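Local structure of putative cytochrome P450 120 (Synechocystis sp., 2VE3) at residues P15-T26 with Q42-G53. The protein binds haem and retinoic acid and probably acts as a monooxygenase of the cytochrome P450 family. Sequence-based numbering, arbitrary orientation.
Sequences PGDFGLPWLGET and QFGPIFKTRLFG
The hydroxyl of Thr26 joins a turn to the end of a strand by working in both directions: OG1 accepts the backbone N of Phe52 at 2.9 Å, almost straight at 172°, and donates to Leu23 O within its own type II' turn. The methyl of the same threonine settles over the Phe52 ring, CG2 lying 3.6 Å from its centroid in a CH-pi contact. Thr49 OG1 donates to the anti lone pair of Glu25 OE1 at 2.7 Å; a water lies within hydrogen-bonding distance of that oxygen and of Lys48 O.

Further along, the Phe18 ring is held between two cations. Lys48 NZ stands over one face, 3.6 Å from the ring centroid, while the Arg50 guanidinium stacks against the opposite side with the planes at 29°. Lys48 reaches its place by a bend at the end of its chain (chi4 71°), which also lets NZ donate to Gly16 O at 2.7 Å. An alanine at Phe18 would remove the aromatic spacer and would probably open a gap beside the guanidinium, both cations relying more on their hydrogen bonds.

At one end, Gly16 CA sits over the Phe43 ring; at the other, Gly53 CA lies 3.5 Å from the centroid of the Trp22 five-membered ring.

In this N-terminal part of the P450 fold, residues 15-18 follow outermost strand 47-51 (Lys48 N to Pro15 O); the chain then swings out, and turn 23-26 returns it (Glu25 N to Arg50 O). Leu51's side chain is about 7 Å from bound retinoic acid. Asn55 of adjoining strand 54-59 binds Arg50 NE, and Arg39 of helix 35-43 salt-bridges Glu25 just before helix 26-31.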
# COMPACT_ATOMS: atom_id res chain seq x y z
N PRO A 15 9.05 28.01 0.13
CA PRO A 15 8.57 28.55 -1.14
C PRO A 15 7.51 27.64 -1.76
O PRO A 15 7.51 26.45 -1.48
CB PRO A 15 9.83 28.57 -2.01
CG PRO A 15 10.71 27.48 -1.43
CD PRO A 15 10.41 27.46 0.05
N GLY A 16 6.64 28.19 -2.59
CA GLY A 16 5.57 27.41 -3.20
C GLY A 16 4.30 28.20 -3.44
O GLY A 16 4.02 29.16 -2.71
N ASP A 17 3.54 27.80 -4.46
CA ASP A 17 2.27 28.45 -4.83
C ASP A 17 1.05 27.81 -4.16
O ASP A 17 0.86 26.59 -4.20
CB ASP A 17 2.08 28.40 -6.35
CG ASP A 17 3.18 29.12 -7.10
OD1 ASP A 17 3.74 30.10 -6.55
OD2 ASP A 17 3.47 28.71 -8.24
N PHE A 18 0.22 28.65 -3.54
CA PHE A 18 -1.01 28.21 -2.89
C PHE A 18 -2.17 28.08 -3.86
O PHE A 18 -3.10 27.32 -3.61
CB PHE A 18 -1.40 29.16 -1.75
CG PHE A 18 -0.73 28.85 -0.43
CD1 PHE A 18 -0.22 27.59 -0.16
CD2 PHE A 18 -0.64 29.82 0.55
CE1 PHE A 18 0.38 27.32 1.06
CE2 PHE A 18 -0.04 29.55 1.77
CZ PHE A 18 0.47 28.30 2.02
N GLY A 19 -2.10 28.83 -4.97
CA GLY A 19 -3.15 28.82 -6.00
C GLY A 19 -4.45 29.47 -5.54
O GLY A 19 -4.44 30.34 -4.67
N LEU A 20 -5.56 29.04 -6.14
CA LEU A 20 -6.90 29.54 -5.79
C LEU A 20 -7.25 29.23 -4.34
O LEU A 20 -6.74 28.27 -3.78
CB LEU A 20 -7.96 28.92 -6.70
CG LEU A 20 -7.88 29.27 -8.18
CD1 LEU A 20 -8.50 28.20 -9.08
CD2 LEU A 20 -8.49 30.64 -8.43
N PRO A 21 -8.15 30.05 -3.73
CA PRO A 21 -8.65 29.69 -2.40
C PRO A 21 -9.35 28.33 -2.44
O PRO A 21 -10.00 27.99 -3.43
CB PRO A 21 -9.66 30.81 -2.09
CG PRO A 21 -9.25 31.94 -2.95
CD PRO A 21 -8.75 31.30 -4.21
N TRP A 22 -9.16 27.56 -1.37
CA TRP A 22 -9.61 26.17 -1.24
C TRP A 22 -9.06 25.20 -2.31
O TRP A 22 -8.28 24.32 -1.98
CB TRP A 22 -11.14 26.06 -1.08
CG TRP A 22 -11.52 24.96 -0.14
CD1 TRP A 22 -11.72 25.07 1.20
CD2 TRP A 22 -11.72 23.58 -0.47
NE1 TRP A 22 -12.04 23.84 1.73
CE2 TRP A 22 -12.05 22.91 0.73
CE3 TRP A 22 -11.66 22.85 -1.67
CZ2 TRP A 22 -12.31 21.54 0.77
CZ3 TRP A 22 -11.92 21.47 -1.62
CH2 TRP A 22 -12.24 20.84 -0.41
N LEU A 23 -9.46 25.37 -3.57
CA LEU A 23 -9.01 24.47 -4.64
C LEU A 23 -7.48 24.32 -4.69
O LEU A 23 -6.97 23.21 -4.85
CB LEU A 23 -9.58 24.86 -6.01
CG LEU A 23 -9.22 23.94 -7.19
CD1 LEU A 23 -9.97 22.60 -7.15
CD2 LEU A 23 -9.45 24.64 -8.52
N GLY A 24 -6.77 25.44 -4.56
CA GLY A 24 -5.31 25.44 -4.52
C GLY A 24 -4.72 24.69 -5.69
O GLY A 24 -5.12 24.91 -6.83
N GLU A 25 -3.78 23.79 -5.42
CA GLU A 25 -3.19 22.96 -6.48
C GLU A 25 -3.74 21.53 -6.45
O GLU A 25 -3.08 20.60 -6.93
CB GLU A 25 -1.66 22.95 -6.39
CG GLU A 25 -1.01 24.33 -6.37
CD GLU A 25 0.49 24.25 -6.64
OE1 GLU A 25 1.26 23.86 -5.74
OE2 GLU A 25 0.89 24.58 -7.78
N THR A 26 -4.94 21.36 -5.90
CA THR A 26 -5.55 20.03 -5.76
C THR A 26 -5.67 19.31 -7.11
O THR A 26 -5.48 18.10 -7.18
CB THR A 26 -6.95 20.08 -5.07
OG1 THR A 26 -6.88 20.84 -3.85
CG2 THR A 26 -7.44 18.68 -4.74
N GLN A 42 11.42 23.61 -9.30
CA GLN A 42 11.02 25.02 -9.26
C GLN A 42 11.22 25.68 -7.89
O GLN A 42 11.60 26.86 -7.81
CB GLN A 42 9.57 25.17 -9.70
CG GLN A 42 9.05 26.61 -9.71
CD GLN A 42 7.67 26.75 -10.36
OE1 GLN A 42 7.04 27.80 -10.28
NE2 GLN A 42 7.21 25.70 -11.02
N PHE A 43 10.95 24.95 -6.81
CA PHE A 43 10.97 25.57 -5.47
C PHE A 43 12.09 25.10 -4.55
O PHE A 43 12.53 25.86 -3.70
CB PHE A 43 9.60 25.48 -4.78
CG PHE A 43 8.50 26.21 -5.50
CD1 PHE A 43 8.46 27.60 -5.51
CD2 PHE A 43 7.53 25.50 -6.20
CE1 PHE A 43 7.45 28.29 -6.21
CE2 PHE A 43 6.51 26.18 -6.89
CZ PHE A 43 6.48 27.58 -6.90
N GLY A 44 12.54 23.85 -4.69
CA GLY A 44 13.57 23.32 -3.80
C GLY A 44 13.09 22.11 -3.02
O GLY A 44 11.93 21.71 -3.16
N PRO A 45 13.97 21.52 -2.19
CA PRO A 45 13.67 20.28 -1.45
C PRO A 45 12.49 20.36 -0.48
O PRO A 45 11.87 19.34 -0.21
CB PRO A 45 14.99 19.98 -0.71
CG PRO A 45 15.70 21.26 -0.66
CD PRO A 45 15.35 21.98 -1.92
N ILE A 46 12.20 21.55 0.04
CA ILE A 46 11.05 21.77 0.93
C ILE A 46 10.11 22.80 0.28
O ILE A 46 10.50 23.96 0.03
CB ILE A 46 11.49 22.22 2.33
CG1 ILE A 46 12.46 21.18 2.94
CG2 ILE A 46 10.28 22.40 3.26
CD1 ILE A 46 13.21 21.67 4.14
N PHE A 47 8.89 22.37 -0.04
CA PHE A 47 7.95 23.26 -0.70
C PHE A 47 6.56 23.26 -0.07
O PHE A 47 6.19 22.32 0.63
CB PHE A 47 7.93 23.05 -2.23
CG PHE A 47 7.21 21.79 -2.69
CD1 PHE A 47 5.81 21.76 -2.81
CD2 PHE A 47 7.93 20.64 -3.05
CE1 PHE A 47 5.15 20.61 -3.25
CE2 PHE A 47 7.28 19.48 -3.49
CZ PHE A 47 5.88 19.46 -3.60
N LYS A 48 5.81 24.35 -0.29
CA LYS A 48 4.42 24.44 0.15
C LYS A 48 3.41 24.49 -1.01
O LYS A 48 3.71 24.94 -2.13
CB LYS A 48 4.22 25.63 1.10
CG LYS A 48 4.16 26.98 0.41
CD LYS A 48 4.04 28.12 1.41
CE LYS A 48 4.30 29.45 0.74
NZ LYS A 48 3.18 29.77 -0.17
N THR A 49 2.21 24.01 -0.73
CA THR A 49 1.13 24.04 -1.68
C THR A 49 -0.17 24.13 -0.89
O THR A 49 -0.15 24.28 0.34
CB THR A 49 1.17 22.79 -2.61
OG1 THR A 49 0.09 22.84 -3.54
CG2 THR A 49 1.10 21.51 -1.81
N ARG A 50 -1.29 24.04 -1.58
CA ARG A 50 -2.58 23.97 -0.92
C ARG A 50 -3.37 22.84 -1.56
O ARG A 50 -3.48 22.75 -2.77
CB ARG A 50 -3.31 25.30 -1.00
CG ARG A 50 -4.79 25.27 -0.59
CD ARG A 50 -5.38 26.65 -0.74
NE ARG A 50 -4.86 27.56 0.27
CZ ARG A 50 -4.62 28.86 0.08
NH1 ARG A 50 -4.85 29.42 -1.10
NH2 ARG A 50 -4.15 29.60 1.08
N LEU A 51 -3.87 21.94 -0.72
CA LEU A 51 -4.60 20.78 -1.21
C LEU A 51 -5.83 20.57 -0.35
O LEU A 51 -5.75 20.59 0.86
CB LEU A 51 -3.71 19.53 -1.21
CG LEU A 51 -2.34 19.58 -1.93
CD1 LEU A 51 -1.53 18.33 -1.57
CD2 LEU A 51 -2.48 19.71 -3.43
N PHE A 52 -6.98 20.40 -1.01
CA PHE A 52 -8.28 20.13 -0.36
C PHE A 52 -8.54 21.11 0.79
O PHE A 52 -8.95 20.70 1.88
CB PHE A 52 -8.33 18.69 0.18
CG PHE A 52 -7.95 17.64 -0.83
CD1 PHE A 52 -8.93 17.03 -1.61
CD2 PHE A 52 -6.63 17.23 -0.96
CE1 PHE A 52 -8.59 16.05 -2.53
CE2 PHE A 52 -6.27 16.24 -1.87
CZ PHE A 52 -7.26 15.66 -2.66
N GLY A 53 -8.24 22.38 0.54
CA GLY A 53 -8.45 23.45 1.51
C GLY A 53 -7.41 23.60 2.61
O GLY A 53 -7.58 24.47 3.47
O HOH W 1 3.73 24.73 -4.70